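Local atomic coordinates of 6-phosphogluconolactonase (Leishmania braziliensis, PDB entry 3CSS), a protein that probably hydrolyses 6-phosphogluconolactone to 6-phosphogluconate, the second step of the oxidative pentose phosphate pathway. Residues 48-53 against 88-93; 77-82 against 197-202; 170-175 against 201-206. All coordinates share one frame; numbering follows the deposited sequence.

Contact 1: 48-53 against 88-93. With PO4 (phosphate ion), chain B.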
loop_
_atom_site.group_PDB
_atom_site.type_symbol
_atom_site.label_atom_id
_atom_site.label_comp_id
_atom_site.label_asym_id
_atom_site.label_seq_id
_atom_site.Cartn_x
_atom_site.Cartn_y
_atom_site.Cartn_z
ATOM N N THR A 48 8.040 -2.464 7.988
ATOM C CA THR A 48 9.081 -2.078 7.026
ATOM C C THR A 48 9.158 -0.555 6.725
ATOM O O THR A 48 10.235 0.006 6.791
ATOM C CB THR A 48 8.927 -2.870 5.722
ATOM O OG1 THR A 48 8.874 -4.275 6.028
ATOM C CG2 THR A 48 10.104 -2.578 4.771
ATOM N N PRO A 49 8.025 0.108 6.436
ATOM C CA PRO A 49 8.015 1.554 6.096
ATOM C C PRO A 49 8.072 2.524 7.291
ATOM O O PRO A 49 8.165 3.737 7.104
ATOM C CB PRO A 49 6.674 1.715 5.387
ATOM C CG PRO A 49 5.805 0.759 6.123
ATOM C CD PRO A 49 6.652 -0.447 6.364
ATOM N N LYS A 50 8.043 1.996 8.517
ATOM C CA LYS A 50 8.120 2.856 9.683
ATOM C C LYS A 50 9.347 3.788 9.620
ATOM O O LYS A 50 9.239 4.981 9.908
ATOM C CB LYS A 50 8.160 2.002 10.946
ATOM C CG LYS A 50 8.192 2.816 12.235
ATOM C CD LYS A 50 8.126 1.940 13.467
ATOM C CE LYS A 50 9.354 1.117 13.668
ATOM N NZ LYS A 50 9.408 0.602 15.089
ATOM N N ARG A 51 10.503 3.245 9.263
ATOM C CA ARG A 51 11.684 4.088 9.242
ATOM C C ARG A 51 11.621 5.150 8.140
ATOM O O ARG A 51 12.022 6.280 8.397
ATOM C CB ARG A 51 12.956 3.269 9.224
ATOM C CG ARG A 51 13.188 2.644 10.567
ATOM C CD ARG A 51 14.002 1.418 10.425
ATOM N NE ARG A 51 15.243 1.736 9.742
ATOM C CZ ARG A 51 16.322 0.979 9.811
ATOM N NH1 ARG A 51 16.282 -0.135 10.523
ATOM N NH2 ARG A 51 17.420 1.338 9.174
ATOM N N LEU A 52 11.042 4.830 6.980
ATOM C CA LEU A 52 10.783 5.839 5.953
ATOM C C LEU A 52 9.955 6.999 6.505
ATOM O O LEU A 52 10.296 8.174 6.318
ATOM C CB LEU A 52 10.058 5.216 4.768
ATOM C CG LEU A 52 9.511 6.159 3.703
ATOM C CD1 LEU A 52 10.630 6.974 3.040
ATOM C CD2 LEU A 52 8.711 5.355 2.673
ATOM N N TYR A 53 8.861 6.671 7.173
ATOM C CA TYR A 53 7.985 7.677 7.741
ATOM C C TYR A 53 8.718 8.573 8.753
ATOM O O TYR A 53 8.551 9.799 8.742
ATOM C CB TYR A 53 6.732 7.040 8.339
ATOM C CG TYR A 53 5.944 6.173 7.366
ATOM C CD1 TYR A 53 6.086 6.308 5.966
ATOM C CD2 TYR A 53 5.048 5.234 7.838
ATOM C CE1 TYR A 53 5.378 5.513 5.093
ATOM C CE2 TYR A 53 4.321 4.422 6.950
ATOM C CZ TYR A 53 4.497 4.558 5.587
ATOM O OH TYR A 53 3.797 3.748 4.706
ATOM N N PHE A 88 -2.585 2.944 10.985
ATOM C CA PHE A 88 -2.788 4.340 11.336
ATOM C C PHE A 88 -1.969 4.746 12.556
ATOM O O PHE A 88 -1.338 5.793 12.567
ATOM C CB PHE A 88 -4.260 4.615 11.577
ATOM C CG PHE A 88 -4.546 6.047 11.887
ATOM C CD1 PHE A 88 -4.609 6.986 10.865
ATOM C CD2 PHE A 88 -4.703 6.463 13.194
ATOM C CE1 PHE A 88 -4.880 8.336 11.156
ATOM C CE2 PHE A 88 -4.958 7.810 13.497
ATOM C CZ PHE A 88 -5.043 8.742 12.463
ATOM N N SER A 89 -1.979 3.911 13.579
ATOM C CA SER A 89 -1.181 4.165 14.772
ATOM C C SER A 89 0.295 4.286 14.409
ATOM O O SER A 89 0.968 5.256 14.771
ATOM C CB SER A 89 -1.352 3.038 15.782
ATOM O OG SER A 89 -0.512 3.255 16.904
ATOM N N MET A 90 0.796 3.282 13.700
ATOM C CA MET A 90 2.189 3.273 13.300
ATOM C C MET A 90 2.546 4.532 12.504
ATOM O O MET A 90 3.542 5.186 12.791
ATOM C CB MET A 90 2.502 2.010 12.497
ATOM C CG MET A 90 3.952 1.908 12.067
ATOM S SD MET A 90 4.293 2.727 10.497
ATOM C CE MET A 90 3.342 1.720 9.361
ATOM N N ALA A 91 1.732 4.869 11.503
ATOM C CA ALA A 91 1.985 6.037 10.645
ATOM C C ALA A 91 1.908 7.362 11.407
ATOM O O ALA A 91 2.658 8.297 11.132
ATOM C CB ALA A 91 0.975 6.058 9.500
ATOM N N THR A 92 0.981 7.425 12.360
ATOM C CA THR A 92 0.779 8.612 13.191
ATOM C C THR A 92 1.979 8.850 14.098
ATOM O O THR A 92 2.497 9.967 14.155
ATOM C CB THR A 92 -0.550 8.509 13.991
ATOM O OG1 THR A 92 -1.650 8.546 13.081
ATOM C CG2 THR A 92 -0.687 9.666 14.970
ATOM N N LYS A 93 2.422 7.812 14.806
ATOM C CA LYS A 93 3.577 7.925 15.697
ATOM C C LYS A 93 4.823 8.328 14.927
ATOM O O LYS A 93 5.614 9.165 15.389
ATOM C CB LYS A 93 3.831 6.622 16.453
ATOM C CG LYS A 93 2.778 6.296 17.491
ATOM C CD LYS A 93 3.179 5.077 18.298
ATOM C CE LYS A 93 2.024 4.575 19.169
ATOM N NZ LYS A 93 2.526 3.859 20.379
HETATM P P PO4 B . 12.737 3.413 15.621
HETATM O O1 PO4 B . 12.772 4.041 16.999
HETATM O O2 PO4 B . 13.384 4.385 14.681
HETATM O O3 PO4 B . 11.286 3.240 15.207
HETATM O O4 PO4 B . 13.420 2.082 15.567
#
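M90 reaches from helix 87-96 to the first turn of helix 50-59, and its thioether end does most of the touching. CG leaves the main chain anti to the backbone N (chi1 -179°); bends at chi2 and chi3 then curl the chain so that sulfur and methyl lie beside Y53. SD approaches the ring at its edge, near the plane, 3.7 Å from Y53 CD2, a Met-aromatic contact. The methyl follows the same rim, with M90 CE 3.8 Å from Y53 CE2, and the same methyl also reaches P49 CG at 4.2 Å. The M90 chain crosses both P49 and Y53 at about a right angle. K50 contributes its base, with CA 3.9 Å from M90 SD, while the rest of the lysine leads away to a phosphate ion, probably from the crystallisation liquor, where NZ makes a weak 3.2 Å hydrogen bond to O3. A91 suits its place by being small: its CA comes within 4.2 Å of Y53 CD2. The tyrosine ring is steadied beyond this edge, since P49 O lies over one face near the rim and OH is hydrogen-bonded to S44 O. The helices are thus joined by dispersion and a polarisable sulfur, an unbranched methionine fitting itself to a ring whose hydroxyl is satisfied elsewhere.

Contact 2: 77-82 against 197-202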
loop_
_atom_site.group_PDB
_atom_site.type_symbol
_atom_site.label_atom_id
_atom_site.label_comp_id
_atom_site.label_asym_id
_atom_site.label_seq_id
_atom_site.Cartn_x
_atom_site.Cartn_y
_atom_site.Cartn_z
ATOM N N ARG A 77 -5.671 -2.725 9.038
ATOM C CA ARG A 77 -6.223 -3.688 9.973
ATOM C C ARG A 77 -7.425 -3.066 10.671
ATOM O O ARG A 77 -7.316 -1.958 11.221
ATOM C CB ARG A 77 -5.158 -4.047 11.014
ATOM C CG ARG A 77 -3.951 -4.771 10.470
ATOM C CD ARG A 77 -2.871 -3.826 9.930
ATOM N NE ARG A 77 -1.670 -4.536 9.486
ATOM C CZ ARG A 77 -0.612 -4.826 10.236
ATOM N NH1 ARG A 77 -0.569 -4.506 11.517
ATOM N NH2 ARG A 77 0.428 -5.478 9.692
ATOM N N LEU A 78 -8.555 -3.774 10.712
ATOM C CA LEU A 78 -9.785 -3.208 11.287
ATOM C C LEU A 78 -9.778 -3.310 12.805
ATOM O O LEU A 78 -10.552 -4.057 13.429
ATOM C CB LEU A 78 -11.024 -3.835 10.664
ATOM C CG LEU A 78 -11.104 -3.590 9.151
ATOM C CD1 LEU A 78 -12.347 -4.229 8.554
ATOM C CD2 LEU A 78 -11.035 -2.090 8.826
ATOM N N LEU A 79 -8.852 -2.543 13.374
ATOM C CA LEU A 79 -8.705 -2.339 14.804
ATOM C C LEU A 79 -8.906 -0.836 15.066
ATOM O O LEU A 79 -8.945 -0.037 14.133
ATOM C CB LEU A 79 -7.304 -2.796 15.235
ATOM C CG LEU A 79 -6.952 -4.263 14.941
ATOM C CD1 LEU A 79 -5.447 -4.475 14.879
ATOM C CD2 LEU A 79 -7.591 -5.211 15.956
ATOM N N SER A 80 -9.043 -0.446 16.327
ATOM C CA SER A 80 -9.157 0.976 16.663
ATOM C C SER A 80 -7.911 1.748 16.183
ATOM O O SER A 80 -6.827 1.174 16.058
ATOM C CB SER A 80 -9.412 1.178 18.173
ATOM O OG SER A 80 -8.230 1.012 18.945
ATOM N N GLU A 81 -8.085 3.033 15.880
ATOM C CA GLU A 81 -6.966 3.921 15.516
ATOM C C GLU A 81 -5.871 4.000 16.594
ATOM O O GLU A 81 -4.702 4.228 16.270
ATOM C CB GLU A 81 -7.471 5.343 15.215
ATOM C CG GLU A 81 -8.291 5.457 13.937
ATOM C CD GLU A 81 -8.563 6.896 13.513
ATOM O OE1 GLU A 81 -8.637 7.145 12.285
ATOM O OE2 GLU A 81 -8.706 7.770 14.398
ATOM N N ASP A 82 -6.235 3.831 17.865
ATOM C CA ASP A 82 -5.225 3.842 18.937
ATOM C C ASP A 82 -4.640 2.443 19.242
ATOM O O ASP A 82 -3.770 2.314 20.112
ATOM C CB ASP A 82 -5.721 4.571 20.216
ATOM C CG ASP A 82 -7.102 4.138 20.669
ATOM O OD1 ASP A 82 -7.682 3.216 20.058
ATOM O OD2 ASP A 82 -7.613 4.734 21.650
ATOM N N PRO A 197 -1.549 -9.425 12.093
ATOM C CA PRO A 197 -2.553 -9.852 13.057
ATOM C C PRO A 197 -3.777 -10.509 12.417
ATOM O O PRO A 197 -4.117 -10.190 11.272
ATOM C CB PRO A 197 -2.943 -8.540 13.766
ATOM C CG PRO A 197 -2.569 -7.471 12.867
ATOM C CD PRO A 197 -1.420 -7.960 12.045
ATOM N N LYS A 198 -4.420 -11.406 13.168
ATOM C CA LYS A 198 -5.599 -12.130 12.714
ATOM C C LYS A 198 -6.841 -11.249 12.874
ATOM O O LYS A 198 -7.623 -11.402 13.817
ATOM C CB LYS A 198 -5.784 -13.429 13.513
ATOM C CG LYS A 198 -4.632 -14.421 13.400
ATOM C CD LYS A 198 -4.391 -14.830 11.966
ATOM C CE LYS A 198 -3.330 -15.902 11.835
ATOM N NZ LYS A 198 -3.095 -16.219 10.396
ATOM N N VAL A 199 -7.011 -10.316 11.948
ATOM C CA VAL A 199 -8.112 -9.371 11.969
ATOM C C VAL A 199 -8.465 -9.051 10.530
ATOM O O VAL A 199 -7.570 -9.007 9.659
ATOM C CB VAL A 199 -7.737 -8.044 12.718
ATOM C CG1 VAL A 199 -6.547 -7.353 12.077
ATOM C CG2 VAL A 199 -8.963 -7.078 12.827
ATOM N N TRP A 200 -9.756 -8.837 10.276
ATOM C CA TRP A 200 -10.219 -8.432 8.950
ATOM C C TRP A 200 -9.539 -7.150 8.500
ATOM O O TRP A 200 -9.102 -6.320 9.329
ATOM C CB TRP A 200 -11.758 -8.302 8.881
ATOM C CG TRP A 200 -12.413 -9.609 8.614
ATOM C CD1 TRP A 200 -12.803 -10.535 9.534
ATOM C CD2 TRP A 200 -12.728 -10.159 7.329
ATOM N NE1 TRP A 200 -13.341 -11.626 8.902
ATOM C CE2 TRP A 200 -13.293 -11.427 7.546
ATOM C CE3 TRP A 200 -12.588 -9.698 6.013
ATOM C CZ2 TRP A 200 -13.703 -12.249 6.498
ATOM C CZ3 TRP A 200 -12.991 -10.511 4.977
ATOM C CH2 TRP A 200 -13.555 -11.768 5.224
ATOM N N ARG A 201 -9.428 -7.031 7.179
ATOM C CA ARG A 201 -8.745 -5.930 6.514
ATOM C C ARG A 201 -9.620 -5.234 5.478
ATOM O O ARG A 201 -10.537 -5.826 4.889
ATOM C CB ARG A 201 -7.464 -6.413 5.779
ATOM C CG ARG A 201 -6.608 -7.422 6.532
ATOM C CD ARG A 201 -6.011 -6.832 7.787
ATOM N NE ARG A 201 -5.124 -7.759 8.491
ATOM C CZ ARG A 201 -3.831 -7.917 8.212
ATOM N NH1 ARG A 201 -3.250 -7.216 7.257
ATOM N NH2 ARG A 201 -3.108 -8.788 8.905
ATOM N N VAL A 202 -9.288 -3.973 5.230
ATOM C CA VAL A 202 -9.663 -3.324 3.993
ATOM C C VAL A 202 -8.382 -3.025 3.223
ATOM O O VAL A 202 -7.303 -2.844 3.820
ATOM C CB VAL A 202 -10.496 -2.049 4.204
ATOM C CG1 VAL A 202 -11.838 -2.408 4.847
ATOM C CG2 VAL A 202 -9.770 -1.063 5.051
#
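R77 and R201 each bend at chi2, in opposite senses (86° and -65°), and the two chains then run side by side, pointing the same way from one face of the sheet. Their residues form an antiparallel non-hydrogen-bonded pair, which sets the side chains next to each other. R77 CG lies over one face of the R201 guanidinium, 3.8 Å from R201 NE, and the two guanidinium planes are turned 56° apart. P197, which follows a cis peptide bond, lies over a face of the other guanidinium: its CD is 3.6 Å from R77 NH1.

The edge of the R201 group is occupied by its own segment. NH2 gives a nearly straight bond of 2.9 Å to P197 O, arriving in the carbonyl plane on a lone pair, and NE makes a more bent one of 3.0 Å to V199 O. Both oxygens lie close to the guanidinium plane, so its rotation is fixed. Between the main chains, L78 N donates to W200 O at 2.9 Å, just where L78, the centre of an inverse gamma turn, takes the chain out of strand 69-77.

Branched aliphatic residues fill the flanks. V199 spreads its methyls, CG1 to R77 CB at 3.7 Å and CG2 to L79 CD2 at 3.9 Å, whereas L78 packs on V202 and on helix 123-140.

R77 NE and R201 NH1 stand 3.8 Å apart. Carbonyl oxygens take up N-H groups of both, P197 O and V199 O for R201 and Q85 O for R77, while a buried arginine and a partly exposed one lie together through their aliphatic stems. Such a pair would be consistent with a pocket for a phosphorylated substrate.

Contact 3: 170-175 against 201-206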
loop_
_atom_site.group_PDB
_atom_site.type_symbol
_atom_site.label_atom_id
_atom_site.label_comp_id
_atom_site.label_asym_id
_atom_site.label_seq_id
_atom_site.Cartn_x
_atom_site.Cartn_y
_atom_site.Cartn_z
ATOM N N ALA A 170 -0.204 -5.218 0.089
ATOM C CA ALA A 170 -1.324 -4.490 0.698
ATOM C C ALA A 170 -2.064 -5.459 1.639
ATOM O O ALA A 170 -1.403 -6.121 2.425
ATOM C CB ALA A 170 -2.240 -3.912 -0.392
ATOM N N SER A 171 -3.393 -5.541 1.597
ATOM C CA SER A 171 -4.097 -6.692 2.243
ATOM C C SER A 171 -4.806 -7.538 1.178
ATOM O O SER A 171 -5.932 -8.025 1.368
ATOM C CB SER A 171 -5.033 -6.252 3.371
ATOM O OG SER A 171 -4.279 -5.934 4.536
ATOM N N ILE A 172 -4.100 -7.721 0.054
ATOM C CA ILE A 172 -4.571 -8.562 -1.034
ATOM C C ILE A 172 -3.942 -9.943 -0.786
ATOM O O ILE A 172 -2.808 -10.221 -1.237
ATOM C CB ILE A 172 -4.173 -7.974 -2.421
ATOM C CG1 ILE A 172 -4.803 -6.577 -2.591
ATOM C CG2 ILE A 172 -4.643 -8.928 -3.533
ATOM C CD1 ILE A 172 -4.218 -5.715 -3.727
ATOM N N PHE A 173 -4.640 -10.751 0.015
ATOM C CA PHE A 173 -4.145 -12.060 0.460
ATOM C C PHE A 173 -4.548 -13.173 -0.500
ATOM O O PHE A 173 -5.597 -13.089 -1.139
ATOM C CB PHE A 173 -4.657 -12.399 1.870
ATOM C CG PHE A 173 -3.992 -11.602 2.964
ATOM C CD1 PHE A 173 -2.736 -11.958 3.452
ATOM C CD2 PHE A 173 -4.605 -10.484 3.492
ATOM C CE1 PHE A 173 -2.126 -11.227 4.448
ATOM C CE2 PHE A 173 -3.996 -9.745 4.481
ATOM C CZ PHE A 173 -2.753 -10.108 4.954
ATOM N N PRO A 174 -3.738 -14.247 -0.553
ATOM C CA PRO A 174 -4.169 -15.443 -1.284
ATOM C C PRO A 174 -5.535 -15.929 -0.808
ATOM O O PRO A 174 -5.813 -15.925 0.394
ATOM C CB PRO A 174 -3.084 -16.484 -0.953
ATOM C CG PRO A 174 -1.954 -15.762 -0.405
ATOM C CD PRO A 174 -2.422 -14.415 0.077
ATOM N N ASP A 175 -6.384 -16.292 -1.761
ATOM C CA ASP A 175 -7.711 -16.859 -1.507
ATOM C C ASP A 175 -8.614 -15.982 -0.609
ATOM O O ASP A 175 -9.468 -16.491 0.147
ATOM C CB ASP A 175 -7.563 -18.299 -0.982
ATOM C CG ASP A 175 -6.715 -19.169 -1.905
ATOM O OD1 ASP A 175 -7.124 -19.422 -3.051
ATOM O OD2 ASP A 175 -5.591 -19.569 -1.502
ATOM N N ARG A 201 -9.428 -7.031 7.179
ATOM C CA ARG A 201 -8.745 -5.930 6.514
ATOM C C ARG A 201 -9.620 -5.234 5.478
ATOM O O ARG A 201 -10.537 -5.826 4.889
ATOM C CB ARG A 201 -7.464 -6.413 5.779
ATOM C CG ARG A 201 -6.608 -7.422 6.532
ATOM C CD ARG A 201 -6.011 -6.832 7.787
ATOM N NE ARG A 201 -5.124 -7.759 8.491
ATOM C CZ ARG A 201 -3.831 -7.917 8.212
ATOM N NH1 ARG A 201 -3.250 -7.216 7.257
ATOM N NH2 ARG A 201 -3.108 -8.788 8.905
ATOM N N VAL A 202 -9.288 -3.973 5.230
ATOM C CA VAL A 202 -9.663 -3.324 3.993
ATOM C C VAL A 202 -8.382 -3.025 3.223
ATOM O O VAL A 202 -7.303 -2.844 3.820
ATOM C CB VAL A 202 -10.496 -2.049 4.204
ATOM C CG1 VAL A 202 -11.838 -2.408 4.847
ATOM C CG2 VAL A 202 -9.770 -1.063 5.051
ATOM N N THR A 203 -8.509 -3.007 1.901
ATOM C CA THR A 203 -7.365 -2.789 1.023
ATOM C C THR A 203 -7.787 -2.059 -0.248
ATOM O O THR A 203 -8.878 -2.275 -0.756
ATOM C CB THR A 203 -6.673 -4.149 0.653
ATOM O OG1 THR A 203 -5.459 -3.890 -0.061
ATOM C CG2 THR A 203 -7.598 -5.070 -0.146
ATOM N N LEU A 204 -6.916 -1.188 -0.744
ATOM C CA LEU A 204 -7.001 -0.776 -2.126
ATOM C C LEU A 204 -6.995 -2.042 -2.983
ATOM O O LEU A 204 -6.315 -3.031 -2.658
ATOM C CB LEU A 204 -5.848 0.151 -2.493
ATOM C CG LEU A 204 -5.799 1.513 -1.799
ATOM C CD1 LEU A 204 -4.591 2.325 -2.269
ATOM C CD2 LEU A 204 -7.135 2.284 -1.959
ATOM N N SER A 205 -7.775 -2.016 -4.061
ATOM C CA SER A 205 -7.891 -3.163 -4.941
ATOM C C SER A 205 -6.732 -3.233 -5.914
ATOM O O SER A 205 -5.996 -2.273 -6.085
ATOM C CB SER A 205 -9.206 -3.073 -5.721
ATOM O OG SER A 205 -9.191 -1.920 -6.558
ATOM N N LYS A 206 -6.573 -4.383 -6.561
ATOM C CA LYS A 206 -5.585 -4.531 -7.632
ATOM C C LYS A 206 -5.713 -3.407 -8.655
ATOM O O LYS A 206 -4.718 -2.863 -9.116
ATOM C CB LYS A 206 -5.743 -5.888 -8.325
ATOM C CG LYS A 206 -5.431 -7.064 -7.444
ATOM C CD LYS A 206 -5.472 -8.403 -8.192
ATOM C CE LYS A 206 -6.826 -8.702 -8.758
ATOM N NZ LYS A 206 -6.810 -10.015 -9.517
HETATM O O HOH W 1 -1.003 -6.871 5.273
#
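F173 and R201 meet at right angles: the phenyl edge points at one face of the guanidinium, the two planes 87° apart, with F173 CZ 3.7 Å from R201 NH1. The cation therefore meets the rim of the ring, not its pi face; F173 is itself stacked with H168. At the guanidinium edge, NH1 donates to S171 OG over 3.2 Å, a bent bond with the oxygen tilted 21° from the plane. That hydroxyl is also hydrogen-bonded to D75, its stronger partner, which probably positions it for R201. A water joins R201 NH1, weakly, to A170 O.

T203 faces the same loop. With OG1 anti to the backbone N (chi1 -173°), its hydroxyl accepts S171 N at 3.1 Å and donates to L204 O at 2.9 Å, a two-way role that suits threonine on a buried strand. I172 crosses T203 at about a right angle and extends CD1 to within 3.6 Å of L204 O, beside the K206 stem.

The loop that follows central strand 158-162 thus lies across strand 201-204, at the antiparallel margin of the mixed sheet in this Rossmann-like alpha/beta fold. With H168 just ahead, it is probably part of the family's active-site loop.

Overall arrangement
Contacts 2 and 3 share R201 and V202 of strand 201-204, their centres about 13 Å apart; R201 is the common residue, its guanidinium sandwiched with R77 over one face and F173 over the opposite one. Contact 1 lies about 15 Å from contact 2, centre to centre, and touches it through helix 87-96, where S89 CB is 3.6 Å from E81 O. Contacts 1 and 3 do not touch: their nearest atoms are about 10 Å apart. Contact 1 joins two helices, whereas the others both use the sheet. The phosphate ion at the tip of K50 probably does not mark the active site, which probably lies nearer contacts 2 and 3, by H168.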